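Local structure of deoxyhypusine synthase, putative (Entamoeba histolytica, 7L9R) at residues Asn36-Glu39 against Leu40-Tyr44; Val54-Ala57 against Ile58-Asn62; Arg107-Glu111 against His112-Asp116; Leu336-Ser339 against Lys340-Val344. The protein probably acts as a deoxyhypusine synthase, an NAD-dependent transferase that moves the aminobutyl group of spermidine onto a lysine of the translation factor eIF5A. One frame throughout, in Å; residues are numbered along the deposited sequence.

Contact 1: residues Asn36-Glu39 against Leu40-Tyr44; sequences NYEE and LVNSY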
loop_
_atom_site.group_PDB
_atom_site.type_symbol
_atom_site.label_atom_id
_atom_site.label_comp_id
_atom_site.label_asym_id
_atom_site.label_seq_id
_atom_site.Cartn_x
_atom_site.Cartn_y
_atom_site.Cartn_z
ATOM N N ASN B 36 4.565 -33.046 7.704
ATOM C CA ASN B 36 3.187 -33.447 7.447
ATOM C C ASN B 36 2.489 -32.263 6.786
ATOM O O ASN B 36 2.175 -31.277 7.461
ATOM C CB ASN B 36 2.490 -33.864 8.742
ATOM C CG ASN B 36 1.063 -34.342 8.520
ATOM O OD1 ASN B 36 0.367 -33.885 7.613
ATOM N ND2 ASN B 36 0.626 -35.287 9.352
ATOM N N TYR B 37 2.248 -32.351 5.477
ATOM C CA TYR B 37 1.734 -31.190 4.753
ATOM C C TYR B 37 0.283 -30.881 5.108
ATOM O O TYR B 37 -0.128 -29.716 5.035
ATOM C CB TYR B 37 1.892 -31.377 3.243
ATOM C CG TYR B 37 3.321 -31.182 2.810
ATOM C CD1 TYR B 37 3.898 -29.919 2.833
ATOM C CD2 TYR B 37 4.095 -32.250 2.385
ATOM C CE1 TYR B 37 5.205 -29.723 2.454
ATOM C CE2 TYR B 37 5.409 -32.063 1.996
ATOM C CZ TYR B 37 5.957 -30.793 2.031
ATOM O OH TYR B 37 7.268 -30.582 1.652
ATOM N N GLU B 38 -0.507 -31.889 5.490
ATOM C CA GLU B 38 -1.854 -31.594 5.973
ATOM C C GLU B 38 -1.817 -30.824 7.287
ATOM O O GLU B 38 -2.555 -29.846 7.461
ATOM C CB GLU B 38 -2.661 -32.881 6.138
ATOM C CG GLU B 38 -4.066 -32.645 6.683
ATOM C CD GLU B 38 -4.995 -33.847 6.507
ATOM O OE1 GLU B 38 -4.565 -34.878 5.951
ATOM O OE2 GLU B 38 -6.149 -33.772 6.970
ATOM N N GLU B 39 -0.966 -31.246 8.227
ATOM C CA GLU B 39 -0.845 -30.501 9.474
ATOM C C GLU B 39 -0.224 -29.130 9.244
ATOM O O GLU B 39 -0.597 -28.172 9.924
ATOM C CB GLU B 39 -0.041 -31.295 10.506
ATOM C CG GLU B 39 -0.845 -32.414 11.122
ATOM C CD GLU B 39 -0.090 -33.213 12.180
ATOM O OE1 GLU B 39 1.132 -32.980 12.361
ATOM O OE2 GLU B 39 -0.734 -34.078 12.826
ATOM N N LEU B 40 0.707 -29.014 8.293
ATOM C CA LEU B 40 1.265 -27.707 7.953
ATOM C C LEU B 40 0.182 -26.760 7.445
ATOM O O LEU B 40 0.158 -25.578 7.806
ATOM C CB LEU B 40 2.369 -27.857 6.906
ATOM C CG LEU B 40 3.817 -27.911 7.389
ATOM C CD1 LEU B 40 4.728 -28.304 6.244
ATOM C CD2 LEU B 40 4.257 -26.574 7.970
ATOM N N VAL B 41 -0.711 -27.262 6.593
ATOM C CA VAL B 41 -1.796 -26.438 6.074
ATOM C C VAL B 41 -2.755 -26.051 7.194
ATOM O O VAL B 41 -3.083 -24.870 7.369
ATOM C CB VAL B 41 -2.513 -27.172 4.929
ATOM C CG1 VAL B 41 -3.869 -26.549 4.652
ATOM C CG2 VAL B 41 -1.649 -27.155 3.689
ATOM N N ASN B 42 -3.191 -27.030 7.990
ATOM C CA ASN B 42 -4.098 -26.726 9.095
ATOM C C ASN B 42 -3.453 -25.803 10.118
ATOM O O ASN B 42 -4.143 -24.980 10.728
ATOM C CB ASN B 42 -4.573 -28.010 9.777
ATOM C CG ASN B 42 -5.459 -28.849 8.879
ATOM O OD1 ASN B 42 -6.061 -28.329 7.937
ATOM N ND2 ASN B 42 -5.553 -30.157 9.170
ATOM N N SER B 43 -2.142 -25.944 10.334
ATOM C CA SER B 43 -1.437 -25.068 11.266
ATOM C C SER B 43 -1.499 -23.614 10.811
ATOM O O SER B 43 -1.635 -22.699 11.632
ATOM C CB SER B 43 0.015 -25.524 11.409
ATOM O OG SER B 43 0.770 -24.610 12.188
ATOM N N TYR B 44 -1.428 -23.381 9.503
ATOM C CA TYR B 44 -1.595 -22.024 9.006
ATOM C C TYR B 44 -2.985 -21.490 9.320
ATOM O O TYR B 44 -3.136 -20.329 9.718
ATOM C CB TYR B 44 -1.345 -21.973 7.503
ATOM C CG TYR B 44 -1.736 -20.651 6.913
ATOM C CD1 TYR B 44 -1.003 -19.494 7.206
ATOM C CD2 TYR B 44 -2.852 -20.536 6.095
ATOM C CE1 TYR B 44 -1.355 -18.262 6.677
ATOM C CE2 TYR B 44 -3.218 -19.304 5.564
ATOM C CZ TYR B 44 -2.464 -18.174 5.859
ATOM O OH TYR B 44 -2.824 -16.955 5.329
HETATM O O HOH W 1 -7.537 -31.430 7.616
#
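L40 N donates to N36 O over 2.8 Å, the first of four successive backbone bonds that link 36-39 to 40-44; the last, S43 N to E39 O, is 2.7 Å long. N36 also turns its side chain back over the helix start: with CG anti to the backbone N (chi1 -178°), OD1 accepts from E39 N at 3.0 Å. That bond is nearly straight at the hydrogen (169°), although the donor stands well above the amide plane. E38 and, one turn later, N42 run side by side in the same direction, E38 CG 3.8 Å from N42 ND2. A water bridges their ends, donating a hydrogen bond to E38 OE2 and accepting one from N42 ND2, while the other end of the amide, OD1, is held by K340 NZ. On the apolar side L40 CD1 lies obliquely against the Y37 ring, 3.9 Å from CD1 of Y37, and the two side chains point the same way. L40 packs further on P335 of the second subunit, and V41 on L336 of the same chain. An asparagine N-cap followed by a first turn of i to i+4 bonds is the classic start of an alpha-helix, here helix 37-47 at the subunit interface.

Contact 2: residues Val54-Ala57 against Ile58-Asn62; sequences VGRA and INIIN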
loop_
_atom_site.group_PDB
_atom_site.type_symbol
_atom_site.label_atom_id
_atom_site.label_comp_id
_atom_site.label_asym_id
_atom_site.label_seq_id
_atom_site.Cartn_x
_atom_site.Cartn_y
_atom_site.Cartn_z
ATOM N N VAL B 54 -9.342 -16.068 7.665
ATOM C CA VAL B 54 -9.486 -17.212 6.768
ATOM C C VAL B 54 -10.522 -18.185 7.313
ATOM O O VAL B 54 -11.313 -18.760 6.557
ATOM C CB VAL B 54 -8.123 -17.893 6.544
ATOM C CG1 VAL B 54 -8.278 -19.125 5.672
ATOM C CG2 VAL B 54 -7.146 -16.913 5.912
ATOM N N GLY B 55 -10.551 -18.363 8.636
ATOM C CA GLY B 55 -11.524 -19.266 9.233
ATOM C C GLY B 55 -12.950 -18.774 9.078
ATOM O O GLY B 55 -13.858 -19.560 8.782
ATOM N N ARG B 56 -13.172 -17.470 9.285
ATOM C CA ARG B 56 -14.492 -16.893 9.048
ATOM C C ARG B 56 -14.910 -17.075 7.598
ATOM O O ARG B 56 -16.077 -17.368 7.307
ATOM C CB ARG B 56 -14.503 -15.403 9.399
ATOM C CG ARG B 56 -14.462 -15.058 10.873
ATOM C CD ARG B 56 -14.975 -13.635 11.078
ATOM N NE ARG B 56 -16.387 -13.532 10.724
ATOM C CZ ARG B 56 -17.003 -12.407 10.383
ATOM N NH1 ARG B 56 -16.353 -11.254 10.317
ATOM N NH2 ARG B 56 -18.302 -12.440 10.098
ATOM N N ALA B 57 -13.964 -16.897 6.669
ATOM C CA ALA B 57 -14.267 -17.079 5.252
ATOM C C ALA B 57 -14.731 -18.504 4.970
ATOM O O ALA B 57 -15.692 -18.715 4.221
ATOM C CB ALA B 57 -13.050 -16.720 4.399
ATOM N N ILE B 58 -14.072 -19.497 5.576
ATOM C CA ILE B 58 -14.495 -20.884 5.385
ATOM C C ILE B 58 -15.891 -21.096 5.958
ATOM O O ILE B 58 -16.742 -21.745 5.338
ATOM C CB ILE B 58 -13.473 -21.853 6.008
ATOM C CG1 ILE B 58 -12.188 -21.864 5.182
ATOM C CG2 ILE B 58 -14.062 -23.266 6.129
ATOM C CD1 ILE B 58 -10.974 -22.298 5.963
ATOM N N ASN B 59 -16.154 -20.540 7.144
ATOM C CA ASN B 59 -17.478 -20.689 7.740
ATOM C C ASN B 59 -18.553 -20.026 6.884
ATOM O O ASN B 59 -19.632 -20.596 6.680
ATOM C CB ASN B 59 -17.488 -20.117 9.158
ATOM C CG ASN B 59 -16.577 -20.885 10.103
ATOM O OD1 ASN B 59 -16.286 -22.066 9.887
ATOM N ND2 ASN B 59 -16.139 -20.225 11.172
ATOM N N ILE B 60 -18.265 -18.835 6.351
ATOM C CA ILE B 60 -19.275 -18.089 5.605
ATOM C C ILE B 60 -19.593 -18.778 4.280
ATOM O O ILE B 60 -20.757 -18.833 3.863
ATOM C CB ILE B 60 -18.813 -16.632 5.400
ATOM C CG1 ILE B 60 -18.853 -15.873 6.729
ATOM C CG2 ILE B 60 -19.676 -15.917 4.363
ATOM C CD1 ILE B 60 -18.153 -14.527 6.688
ATOM N N ILE B 61 -18.576 -19.317 3.601
ATOM C CA ILE B 61 -18.818 -19.984 2.324
ATOM C C ILE B 61 -19.647 -21.246 2.530
ATOM O O ILE B 61 -20.589 -21.511 1.774
ATOM C CB ILE B 61 -17.487 -20.277 1.603
ATOM C CG1 ILE B 61 -16.884 -18.978 1.065
ATOM C CG2 ILE B 61 -17.695 -21.250 0.448
ATOM C CD1 ILE B 61 -15.484 -19.132 0.499
ATOM N N ASN B 62 -19.340 -22.026 3.572
ATOM C CA ASN B 62 -20.157 -23.204 3.864
ATOM C C ASN B 62 -21.595 -22.826 4.185
ATOM O O ASN B 62 -22.520 -23.588 3.878
ATOM C CB ASN B 62 -19.549 -24.002 5.016
ATOM C CG ASN B 62 -18.351 -24.816 4.590
ATOM O OD1 ASN B 62 -18.297 -25.326 3.471
ATOM N ND2 ASN B 62 -17.370 -24.925 5.473
#
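I58 reaches back one turn to V54, its side chain slanting across that of the valine. Its CB stands 3.6 Å from G55 O, at the base of the chain. CG1, anti to the carbonyl carbon (chi1 -71°), leans over the preceding turn and comes within 3.5 Å of V54 O, the same oxygen that accepts the I58 N-H. The tip, CD1, stays beside this carbonyl and also meets V54 CG1 at 4.2 Å, a loose apolar touch. Both residues continue onto I337 of helix 330-339, and I58 also reaches T341.

I60 takes a similar course on another side of the helix: its CG1 is 3.2 Å from R56 O, and its CD1 stays beside the same carbonyl at 3.6 Å from R56 O. In one of the two conformers of R56 a bend at chi3 brings NH2 alongside I60 CD1, a contact that remains doubtful. N59 sets its amide carbon 3.3 Å from G55 O, but ND2 approaches that oxygen at a poor angle, so the amide adds no bond there.

Beneath the side chains run four backbone bonds, from I58 N to V54 O through I61 N to A57 O. A57 and I60 face strands 289-294 and 322-327, while R56 and N59 are on the exposed side, so this part of helix 51-66 is amphipathic. The chemistry is therefore divided: regular main-chain hydrogen bonds hold the turns, and the helical periodicity places aliphatic groups toward the sheet and helix 330-339 and the polar R56 and N59 toward solvent.

Contact 3: residues Arg107-Glu111 against His112-Asp116; sequences RYLVE and HKCVD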
loop_
_atom_site.group_PDB
_atom_site.type_symbol
_atom_site.label_atom_id
_atom_site.label_comp_id
_atom_site.label_asym_id
_atom_site.label_seq_id
_atom_site.Cartn_x
_atom_site.Cartn_y
_atom_site.Cartn_z
ATOM N N ARG B 107 -12.230 -23.772 -12.908
ATOM C CA ARG B 107 -12.836 -24.778 -13.774
ATOM C C ARG B 107 -13.577 -25.825 -12.947
ATOM O O ARG B 107 -14.723 -26.174 -13.247
ATOM C CB ARG B 107 -11.760 -25.428 -14.650
ATOM C CG ARG B 107 -12.274 -26.457 -15.670
ATOM C CD ARG B 107 -12.340 -27.869 -15.091
ATOM N NE ARG B 107 -11.112 -28.236 -14.394
ATOM C CZ ARG B 107 -11.011 -29.245 -13.535
ATOM N NH1 ARG B 107 -12.048 -30.008 -13.236
ATOM N NH2 ARG B 107 -9.839 -29.489 -12.955
ATOM N N TYR B 108 -12.928 -26.331 -11.896
ATOM C CA TYR B 108 -13.560 -27.304 -11.012
ATOM C C TYR B 108 -14.853 -26.756 -10.411
ATOM O O TYR B 108 -15.883 -27.441 -10.403
ATOM C CB TYR B 108 -12.566 -27.714 -9.917
ATOM C CG TYR B 108 -13.163 -28.514 -8.781
ATOM C CD1 TYR B 108 -13.278 -29.902 -8.860
ATOM C CD2 TYR B 108 -13.591 -27.883 -7.617
ATOM C CE1 TYR B 108 -13.824 -30.638 -7.813
ATOM C CE2 TYR B 108 -14.133 -28.597 -6.573
ATOM C CZ TYR B 108 -14.247 -29.974 -6.673
ATOM O OH TYR B 108 -14.784 -30.677 -5.623
ATOM N N LEU B 109 -14.821 -25.519 -9.901
ATOM C CA LEU B 109 -16.022 -24.953 -9.287
ATOM C C LEU B 109 -17.177 -24.864 -10.280
ATOM O O LEU B 109 -18.331 -25.139 -9.925
ATOM C CB LEU B 109 -15.719 -23.576 -8.700
ATOM C CG LEU B 109 -14.704 -23.574 -7.560
ATOM C CD1 LEU B 109 -14.464 -22.161 -7.066
ATOM C CD2 LEU B 109 -15.211 -24.456 -6.444
ATOM N N VAL B 110 -16.891 -24.474 -11.523
ATOM C CA VAL B 110 -17.966 -24.365 -12.505
ATOM C C VAL B 110 -18.355 -25.740 -13.036
ATOM O O VAL B 110 -19.540 -25.998 -13.282
ATOM C CB VAL B 110 -17.586 -23.392 -13.645
ATOM C CG1 VAL B 110 -17.172 -22.044 -13.075
ATOM C CG2 VAL B 110 -16.489 -23.957 -14.534
ATOM N N GLU B 111 -17.385 -26.645 -13.200
ATOM C CA GLU B 111 -17.693 -28.002 -13.644
ATOM C C GLU B 111 -18.710 -28.661 -12.721
ATOM O O GLU B 111 -19.601 -29.383 -13.180
ATOM C CB GLU B 111 -16.407 -28.832 -13.707
ATOM C CG GLU B 111 -16.601 -30.351 -13.857
ATOM C CD GLU B 111 -15.274 -31.121 -13.806
ATOM O OE1 GLU B 111 -14.202 -30.476 -13.821
ATOM O OE2 GLU B 111 -15.293 -32.371 -13.740
ATOM N N HIS B 112 -18.636 -28.373 -11.423
ATOM C CA HIS B 112 -19.490 -29.031 -10.443
ATOM C C HIS B 112 -20.627 -28.145 -9.960
ATOM O O HIS B 112 -21.256 -28.460 -8.943
ATOM C CB HIS B 112 -18.643 -29.523 -9.270
ATOM C CG HIS B 112 -17.709 -30.631 -9.646
ATOM N ND1 HIS B 112 -18.135 -31.933 -9.819
ATOM C CD2 HIS B 112 -16.385 -30.628 -9.927
ATOM C CE1 HIS B 112 -17.107 -32.686 -10.168
ATOM N NE2 HIS B 112 -16.034 -31.919 -10.243
ATOM N N LYS B 113 -20.920 -27.063 -10.689
ATOM C CA LYS B 113 -22.066 -26.198 -10.409
ATOM C C LYS B 113 -22.023 -25.647 -8.986
ATOM O O LYS B 113 -23.062 -25.432 -8.355
ATOM C CB LYS B 113 -23.383 -26.928 -10.666
ATOM C CG LYS B 113 -23.514 -27.457 -12.074
ATOM C CD LYS B 113 -24.891 -28.067 -12.311
ATOM C CE LYS B 113 -25.011 -28.616 -13.727
ATOM N NZ LYS B 113 -26.373 -29.149 -14.017
ATOM N N CYS B 114 -20.810 -25.373 -8.501
ATOM C CA CYS B 114 -20.627 -24.795 -7.176
ATOM C C CYS B 114 -20.995 -23.324 -7.122
ATOM O O CYS B 114 -21.246 -22.803 -6.028
ATOM C CB CYS B 114 -19.178 -24.967 -6.730
ATOM S SG CYS B 114 -18.710 -26.682 -6.476
ATOM N N VAL B 115 -21.000 -22.636 -8.265
ATOM C CA VAL B 115 -21.367 -21.231 -8.338
ATOM C C VAL B 115 -22.362 -21.044 -9.474
ATOM O O VAL B 115 -22.492 -21.883 -10.367
ATOM C CB VAL B 115 -20.141 -20.313 -8.525
ATOM C CG1 VAL B 115 -19.115 -20.573 -7.431
ATOM C CG2 VAL B 115 -19.523 -20.512 -9.905
ATOM N N ASP B 116 -23.082 -19.927 -9.422
ATOM C CA ASP B 116 -24.143 -19.640 -10.378
ATOM C C ASP B 116 -23.776 -18.571 -11.392
ATOM O O ASP B 116 -24.270 -18.612 -12.522
ATOM C CB ASP B 116 -25.405 -19.208 -9.631
ATOM C CG ASP B 116 -25.866 -20.261 -8.632
ATOM O OD1 ASP B 116 -26.009 -21.438 -9.032
ATOM O OD2 ASP B 116 -26.066 -19.918 -7.448
#
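H112 meets two side chains of the last helical turn with its ring. In the aromatic contact its CD2 lies over one face of Y108, 3.3 Å from CE1 of that ring, with the two planes inclined at 54°. E111 supplies the CH-pi contact: an extended chain starting anti to the backbone N (chi1 167°) carries CG over a face of the imidazole, 4.1 Å from its centroid, and the carboxylate continues along the ring, nearly parallel to it. Charged and polar ends meet the second subunit: H112 NE2 bonds to its D32, and in one of two conformers R107 reaches D30 and D32 of that subunit. The backbone bonds make a Schellman motif, with C114 N to L109 O at 2.9 Å and K113 N to V110 O at 3.1 Å; K113 takes the positive phi (57°) that turns the chain out of the helix. An apolar contact follows the turn, L109 CD2 meeting C114 CB at 4.0 Å. The turn leads from helix 102-111 into strand 117-120, with E111 against W209 of helix 206-212, V115 on strand 87-93, and L109 and C114 on F342.

Contact 4: residues Leu336-Ser339 against Lys340-Val344; sequences LIVS and KTFAV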
loop_
_atom_site.group_PDB
_atom_site.type_symbol
_atom_site.label_atom_id
_atom_site.label_comp_id
_atom_site.label_asym_id
_atom_site.label_seq_id
_atom_site.Cartn_x
_atom_site.Cartn_y
_atom_site.Cartn_z
ATOM N N LEU B 336 -6.726 -23.538 -0.414
ATOM C CA LEU B 336 -6.898 -24.047 0.940
ATOM C C LEU B 336 -8.341 -23.885 1.400
ATOM O O LEU B 336 -8.907 -24.788 2.029
ATOM C CB LEU B 336 -5.944 -23.326 1.891
ATOM C CG LEU B 336 -4.456 -23.311 1.499
ATOM C CD1 LEU B 336 -3.593 -22.725 2.629
ATOM C CD2 LEU B 336 -3.936 -24.690 1.058
ATOM N N ILE B 337 -8.951 -22.735 1.098
ATOM C CA ILE B 337 -10.339 -22.504 1.485
ATOM C C ILE B 337 -11.268 -23.450 0.733
ATOM O O ILE B 337 -12.218 -23.994 1.307
ATOM C CB ILE B 337 -10.714 -21.024 1.261
ATOM C CG1 ILE B 337 -10.017 -20.139 2.300
ATOM C CG2 ILE B 337 -12.223 -20.823 1.300
ATOM C CD1 ILE B 337 -10.154 -18.643 2.035
ATOM N N VAL B 338 -11.007 -23.661 -0.560
ATOM C CA VAL B 338 -11.816 -24.585 -1.351
ATOM C C VAL B 338 -11.792 -25.982 -0.740
ATOM O O VAL B 338 -12.826 -26.654 -0.651
ATOM C CB VAL B 338 -11.323 -24.592 -2.811
ATOM C CG1 VAL B 338 -11.878 -25.795 -3.572
ATOM C CG2 VAL B 338 -11.710 -23.287 -3.504
ATOM N N SER B 339 -10.622 -26.426 -0.277
ATOM C CA SER B 339 -10.509 -27.771 0.280
ATOM C C SER B 339 -11.343 -27.951 1.544
ATOM O O SER B 339 -11.702 -29.086 1.876
ATOM C CB SER B 339 -9.050 -28.103 0.583
ATOM O OG SER B 339 -8.621 -27.433 1.754
ATOM N N LYS B 340 -11.662 -26.862 2.248
ATOM C CA LYS B 340 -12.475 -26.914 3.456
ATOM C C LYS B 340 -13.923 -26.506 3.207
ATOM O O LYS B 340 -14.714 -26.475 4.154
ATOM C CB LYS B 340 -11.870 -26.015 4.544
ATOM C CG LYS B 340 -10.408 -26.314 4.867
ATOM C CD LYS B 340 -10.248 -27.600 5.659
ATOM C CE LYS B 340 -8.781 -27.859 5.977
ATOM N NZ LYS B 340 -8.601 -29.076 6.832
ATOM N N THR B 341 -14.288 -26.189 1.960
ATOM C CA THR B 341 -15.647 -25.762 1.648
ATOM C C THR B 341 -16.196 -26.475 0.416
ATOM O O THR B 341 -16.864 -27.505 0.539
ATOM C CB THR B 341 -15.704 -24.245 1.438
ATOM O OG1 THR B 341 -14.757 -23.867 0.434
ATOM C CG2 THR B 341 -15.390 -23.501 2.734
ATOM N N PHE B 342 -15.930 -25.928 -0.774
ATOM C CA PHE B 342 -16.543 -26.459 -1.991
ATOM C C PHE B 342 -16.211 -27.927 -2.226
ATOM O O PHE B 342 -17.016 -28.652 -2.821
ATOM C CB PHE B 342 -16.107 -25.651 -3.211
ATOM C CG PHE B 342 -16.697 -24.279 -3.277
ATOM C CD1 PHE B 342 -18.036 -24.108 -3.591
ATOM C CD2 PHE B 342 -15.909 -23.155 -3.072
ATOM C CE1 PHE B 342 -18.588 -22.842 -3.677
ATOM C CE2 PHE B 342 -16.455 -21.883 -3.157
ATOM C CZ PHE B 342 -17.800 -21.727 -3.459
ATOM N N ALA B 343 -15.037 -28.381 -1.786
ATOM C CA ALA B 343 -14.603 -29.739 -2.084
ATOM C C ALA B 343 -15.159 -30.778 -1.115
ATOM O O ALA B 343 -15.065 -31.975 -1.407
ATOM C CB ALA B 343 -13.075 -29.806 -2.103
ATOM N N VAL B 344 -15.725 -30.363 0.019
ATOM C CA VAL B 344 -16.275 -31.300 0.993
ATOM C C VAL B 344 -17.739 -31.043 1.326
ATOM O O VAL B 344 -18.423 -31.970 1.785
ATOM C CB VAL B 344 -15.444 -31.317 2.295
ATOM C CG1 VAL B 344 -14.143 -32.066 2.095
ATOM C CG2 VAL B 344 -15.166 -29.876 2.753
#
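F342, just past the C-terminal end of helix 330-339, turns the edge of its ring to V338, whose CG2 lies near the ring plane, 4.2 Å from CD2 of F342; the phenylalanine also packs on L65 of helix 51-66. The peptide group of I337 takes a donor on each face of its carbonyl plane: T341 OG1 from one, at 2.7 Å from I337 O, and K340 N from the other, at 3.1 Å. V338 O is gripped likewise, by T341 N and A343 N from opposite faces, both at 3.0 Å. At this helix end the regular i to i+4 pattern gives way: K340 N keeps only a weak bond to L336 O, and two i to i+3 bonds and one i to i+5 bond take over. T341 adds its hydroxyl, set between its own backbone N and carbonyl carbon (chi1 55°), which reaches back to the I337 carbonyl. K340 leads its amine away to N42 OD1 of helix 37-47, and T341 packs on I61 of helix 51-66. V338 and A343 pack on F31 of the second subunit. A343 CB points back at the helix end, 3.5 Å from V338 O, and S339 OG donates to L336 O at 2.7 Å.

Contact 4 lies in the middle of the set: it touches contact 1 through K340 and L336, contact 2 through T341, and contact 3 through F342 and A343, whereas contacts 1, 2 and 3 do not touch one another. Contact 3 is the most buried, its centre about 9 Å from the centre of the chain, and contact 1 the most peripheral, at about 27 Å. Contact 2, mid-helix, is regular and mainly aliphatic, and no other chain reaches it. The other three lie at helix ends and meet the second subunit: contact 1 begins a helix with an asparagine cap, while contacts 3 and 4 end theirs, one by a Schellman motif beside a charged subunit interface, the other by carbonyls that each take two donors.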